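Local coordinates for uncharacterized protein (Bacteroides fragilis, PDB 4FR9), which is of unknown function but is BLIP-like, belonging to a putative beta-lactamase-inhibitor-like family of the PepSY clan, at residues 58-61 / 62-65; 135-138 / 139-143. All blocks are in the same frame, centred on the assembly; numbering follows the deposited sequence.

Interaction 1: 58-61 / 62-65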
loop_
_atom_site.group_PDB
_atom_site.type_symbol
_atom_site.label_atom_id
_atom_site.label_comp_id
_atom_site.label_asym_id
_atom_site.label_seq_id
_atom_site.Cartn_x
_atom_site.Cartn_y
_atom_site.Cartn_z
ATOM N N ALA A 58 12.462 -10.350 -9.887
ATOM C CA ALA A 58 12.617 -8.902 -10.000
ATOM C C ALA A 58 11.403 -8.265 -10.682
ATOM O O ALA A 58 11.521 -7.184 -11.217
ATOM C CB ALA A 58 13.935 -8.493 -10.711
ATOM N N ASN A 59 10.229 -8.882 -10.537
ATOM C CA ASN A 59 9.006 -8.342 -11.081
ATOM C C ASN A 59 8.218 -7.622 -10.003
ATOM O O ASN A 59 8.064 -8.117 -8.901
ATOM C CB ASN A 59 8.194 -9.438 -11.747
ATOM C CG ASN A 59 8.894 -9.945 -13.047
ATOM O OD1 ASN A 59 9.630 -9.177 -13.664
ATOM N ND2 ASN A 59 8.685 -11.186 -13.403
ATOM N N TRP A 60 7.757 -6.445 -10.359
ATOM C CA TRP A 60 7.020 -5.573 -9.460
ATOM C C TRP A 60 5.625 -6.129 -9.218
ATOM O O TRP A 60 4.896 -6.444 -10.176
ATOM C CB TRP A 60 6.910 -4.165 -10.047
ATOM C CG TRP A 60 6.030 -3.279 -9.251
ATOM C CD1 TRP A 60 6.259 -2.794 -7.999
ATOM C CD2 TRP A 60 4.753 -2.775 -9.636
ATOM N NE1 TRP A 60 5.204 -2.007 -7.565
ATOM C CE2 TRP A 60 4.265 -1.992 -8.565
ATOM C CE3 TRP A 60 3.958 -2.906 -10.784
ATOM C CZ2 TRP A 60 3.032 -1.339 -8.621
ATOM C CZ3 TRP A 60 2.756 -2.238 -10.822
ATOM C CH2 TRP A 60 2.292 -1.508 -9.750
ATOM N N LEU A 61 5.233 -6.228 -7.935
ATOM C CA LEU A 61 3.943 -6.757 -7.593
ATOM C C LEU A 61 3.014 -5.778 -6.885
ATOM O O LEU A 61 1.803 -5.988 -6.919
ATOM C CB LEU A 61 4.089 -8.000 -6.717
ATOM C CG LEU A 61 4.841 -9.164 -7.383
ATOM C CD1 LEU A 61 4.895 -10.329 -6.381
ATOM C CD2 LEU A 61 4.241 -9.600 -8.695
HETATM N N MSE A 62 3.539 -4.784 -6.198
HETATM C CA MSE A 62 2.684 -3.851 -5.455
HETATM C C MSE A 62 3.498 -2.684 -4.958
HETATM O O MSE A 62 4.634 -2.847 -4.576
HETATM C CB MSE A 62 2.041 -4.558 -4.259
HETATM C CG MSE A 62 0.892 -3.721 -3.625
HETATM SE SE MSE A 62 0.037 -4.687 -2.171
HETATM C CE MSE A 62 1.401 -4.498 -0.884
ATOM N N THR A 63 2.857 -1.517 -4.878
ATOM C CA THR A 63 3.375 -0.389 -4.123
ATOM C C THR A 63 2.313 0.067 -3.148
ATOM O O THR A 63 1.172 0.316 -3.571
ATOM C CB THR A 63 3.781 0.775 -5.049
ATOM O OG1 THR A 63 4.788 0.288 -5.949
ATOM C CG2 THR A 63 4.290 1.963 -4.280
ATOM N N GLU A 64 2.685 0.252 -1.892
ATOM C CA GLU A 64 1.855 0.914 -0.905
ATOM C C GLU A 64 2.437 2.289 -0.627
ATOM O O GLU A 64 3.618 2.403 -0.294
ATOM C CB GLU A 64 1.846 0.103 0.394
ATOM C CG GLU A 64 1.037 0.773 1.467
ATOM C CD GLU A 64 0.880 -0.030 2.737
ATOM O OE1 GLU A 64 1.036 -1.274 2.718
ATOM O OE2 GLU A 64 0.521 0.579 3.781
ATOM N N THR A 65 1.591 3.320 -0.765
ATOM C CA THR A 65 1.975 4.703 -0.509
ATOM C C THR A 65 1.210 5.229 0.687
ATOM O O THR A 65 -0.025 5.147 0.719
ATOM C CB THR A 65 1.690 5.574 -1.723
ATOM O OG1 THR A 65 2.427 5.065 -2.844
ATOM C CG2 THR A 65 2.074 7.022 -1.463
#
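Between Trp60 and Thr63 the strand is kinked: Leu61 turns toward a helical psi before Met62 returns to an extended shape, and both Leu61 and Met62 form backbone hydrogen bonds with the single residue Trp53 of the neighbouring strand. The kink breaks the usual alternation, so that Trp60 and Thr63, three residues apart, come out on the same side and meet. Trp60 NE1 donates to Thr63 OG1 at 2.8 Å, a bent bond (140° at the hydrogen) whose acceptor is tilted 21° from the indole plane. With its CG anti to the backbone N (chi1 173°), Trp60 lays its ring forward along the chain, and Met62 N comes over one face near the rim, 3.7 Å from CE2 of Trp60. Thr63 OG1 is also hydrogen-bonded to Tyr24 OH, which ties the buried hydroxyl to the segment leading out of helix 14-19. The selenomethionine Met62 goes to the other side of the strand and packs on Trp53 and Tyr99. Two residues facing one across an antiparallel pair, with this turn of the backbone at the first, define a classic beta bulge, here in the hairpin of strands 52-54 and 60-67.

Interaction 2: 135-138 / 139-143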
loop_
_atom_site.group_PDB
_atom_site.type_symbol
_atom_site.label_atom_id
_atom_site.label_comp_id
_atom_site.label_asym_id
_atom_site.label_seq_id
_atom_site.Cartn_x
_atom_site.Cartn_y
_atom_site.Cartn_z
ATOM N N ASN A 135 -7.989 -7.591 14.741
ATOM C CA ASN A 135 -6.935 -8.472 15.266
ATOM C C ASN A 135 -6.047 -9.010 14.153
ATOM O O ASN A 135 -6.454 -9.074 12.989
ATOM C CB ASN A 135 -7.560 -9.651 16.017
ATOM C CG ASN A 135 -8.458 -9.199 17.160
ATOM O OD1 ASN A 135 -9.666 -9.465 17.149
ATOM N ND2 ASN A 135 -7.882 -8.477 18.125
ATOM N N GLY A 136 -4.824 -9.386 14.527
ATOM C CA GLY A 136 -3.882 -10.015 13.598
ATOM C C GLY A 136 -3.283 -9.023 12.612
ATOM O O GLY A 136 -3.250 -7.811 12.868
ATOM N N ASP A 137 -2.825 -9.574 11.482
ATOM C CA ASP A 137 -2.127 -8.836 10.407
ATOM C C ASP A 137 -3.034 -7.749 9.807
ATOM O O ASP A 137 -4.016 -8.060 9.132
ATOM C CB ASP A 137 -1.708 -9.856 9.319
ATOM C CG ASP A 137 -0.479 -9.431 8.527
ATOM O OD1 ASP A 137 0.002 -8.289 8.732
ATOM O OD2 ASP A 137 -0.003 -10.267 7.689
ATOM N N ASP A 138 -2.735 -6.476 10.087
ATOM C CA ASP A 138 -3.485 -5.353 9.474
ATOM C C ASP A 138 -2.689 -4.801 8.293
ATOM O O ASP A 138 -2.968 -3.707 7.787
ATOM C CB ASP A 138 -3.803 -4.235 10.488
ATOM C CG ASP A 138 -2.555 -3.558 11.048
ATOM O OD1 ASP A 138 -1.430 -4.063 10.838
ATOM O OD2 ASP A 138 -2.703 -2.496 11.699
ATOM N N THR A 139 -1.690 -5.571 7.863
ATOM C CA THR A 139 -0.766 -5.141 6.810
ATOM C C THR A 139 -1.107 -5.695 5.429
ATOM O O THR A 139 -1.821 -6.683 5.300
ATOM C CB THR A 139 0.693 -5.526 7.125
ATOM O OG1 THR A 139 1.005 -6.857 6.666
ATOM C CG2 THR A 139 0.970 -5.368 8.643
ATOM N N HIS A 140 -0.550 -5.050 4.410
ATOM C CA HIS A 140 -1.004 -5.312 3.063
ATOM C C HIS A 140 0.050 -6.082 2.312
ATOM O O HIS A 140 1.202 -5.686 2.304
ATOM C CB HIS A 140 -1.274 -3.990 2.363
ATOM C CG HIS A 140 -2.310 -3.178 3.039
ATOM N ND1 HIS A 140 -3.601 -3.625 3.241
ATOM C CD2 HIS A 140 -2.233 -1.944 3.586
ATOM C CE1 HIS A 140 -4.276 -2.685 3.900
ATOM N NE2 HIS A 140 -3.473 -1.663 4.131
ATOM N N TRP A 141 -0.362 -7.171 1.686
ATOM C CA TRP A 141 0.500 -8.046 0.922
ATOM C C TRP A 141 0.102 -8.073 -0.546
ATOM O O TRP A 141 -1.038 -7.779 -0.887
ATOM C CB TRP A 141 0.378 -9.474 1.463
ATOM C CG TRP A 141 0.891 -9.676 2.835
ATOM C CD1 TRP A 141 0.211 -9.483 3.987
ATOM C CD2 TRP A 141 2.193 -10.125 3.211
ATOM N NE1 TRP A 141 1.000 -9.795 5.060
ATOM C CE2 TRP A 141 2.232 -10.171 4.607
ATOM C CE3 TRP A 141 3.324 -10.515 2.503
ATOM C CZ2 TRP A 141 3.356 -10.590 5.311
ATOM C CZ3 TRP A 141 4.435 -10.925 3.210
ATOM C CH2 TRP A 141 4.449 -10.940 4.594
ATOM N N PRO A 142 1.024 -8.425 -1.427
ATOM C CA PRO A 142 0.643 -8.546 -2.816
ATOM C C PRO A 142 -0.466 -9.550 -3.083
ATOM O O PRO A 142 -0.751 -10.431 -2.263
ATOM C CB PRO A 142 1.958 -8.967 -3.513
ATOM C CG PRO A 142 3.034 -8.449 -2.604
ATOM C CD PRO A 142 2.455 -8.636 -1.215
ATOM N N ARG A 143 -1.084 -9.413 -4.248
ATOM C CA ARG A 143 -2.117 -10.356 -4.671
ATOM C C ARG A 143 -1.624 -11.725 -5.050
ATOM O O ARG A 143 -2.416 -12.676 -5.075
ATOM C CB ARG A 143 -2.912 -9.794 -5.857
ATOM C CG ARG A 143 -3.750 -8.596 -5.494
ATOM C CD ARG A 143 -4.224 -7.891 -6.748
ATOM N NE ARG A 143 -5.160 -6.842 -6.426
ATOM C CZ ARG A 143 -5.530 -5.888 -7.264
ATOM N NH1 ARG A 143 -5.049 -5.793 -8.486
ATOM N NH2 ARG A 143 -6.411 -4.971 -6.846
#
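An Asx turn in the C-terminal tail, beyond strand 127-129, brings Asp137 onto Thr139 and, two residues further on, onto Trp141. Asp137 CG stands anti to its own backbone N, beside the carbonyl carbon, which swings the carboxylate forward along the chain to both partners. Asp137 OD1 takes two donors from the same residue: the hydroxyl Thr139 OG1 at 2.7 Å, and the backbone Thr139 N at 3.3 Å, the weak bond that closes the turn. The other carboxylate oxygen, Asp137 OD2, receives Trp141 NE1 at 2.9 Å in a fairly straight bond (161°). OD2 lies close to the plane of the indole, so the ring presents its N-H edge, while the carboxylate stands almost perpendicular to the ring, the planes 81° apart. Thr139 OG1 and Trp141 NE1 each come to the syn side of their oxygen, roughly 30° out of the carboxylate plane. The Thr139 methyl CG2 also lies beside the carboxylate, 3.1 Å from Asp137 OD1, and is also 3.5 Å from Asp138 OD1. Trp141 meets the ring of Trp53 and touches Tyr38, whereas His140 rests on Val95 and Leu97. With two good donors and a third, weak one shared between its oxygens, the Asp137 carboxylate is fixed in rotation although exposed, and the bonds probably spread and stabilise its negative charge while holding an irregular segment in shape.

In both interactions an indole N-H is a donor, but the acceptors suit their places: in interaction 1 a buried, neutral threonine hydroxyl within a sheet strand, in interaction 2 an exposed carboxylate in a coil. Interaction 1 is partly buried and shaped by a distortion of regular structure; interaction 2 is a surface contact that organises a tail without helix or strand. The tail nevertheless lies against the strand: Met62 CE is 3.4 Å from His140 O, Met62 SE is 3.5 Å from Trp141 O, and Glu64 packs beside the His140 ring. Trp53 connects them further, pairing by backbone with the bulge in 58-65 and meeting the ring of Trp141 in 139-143.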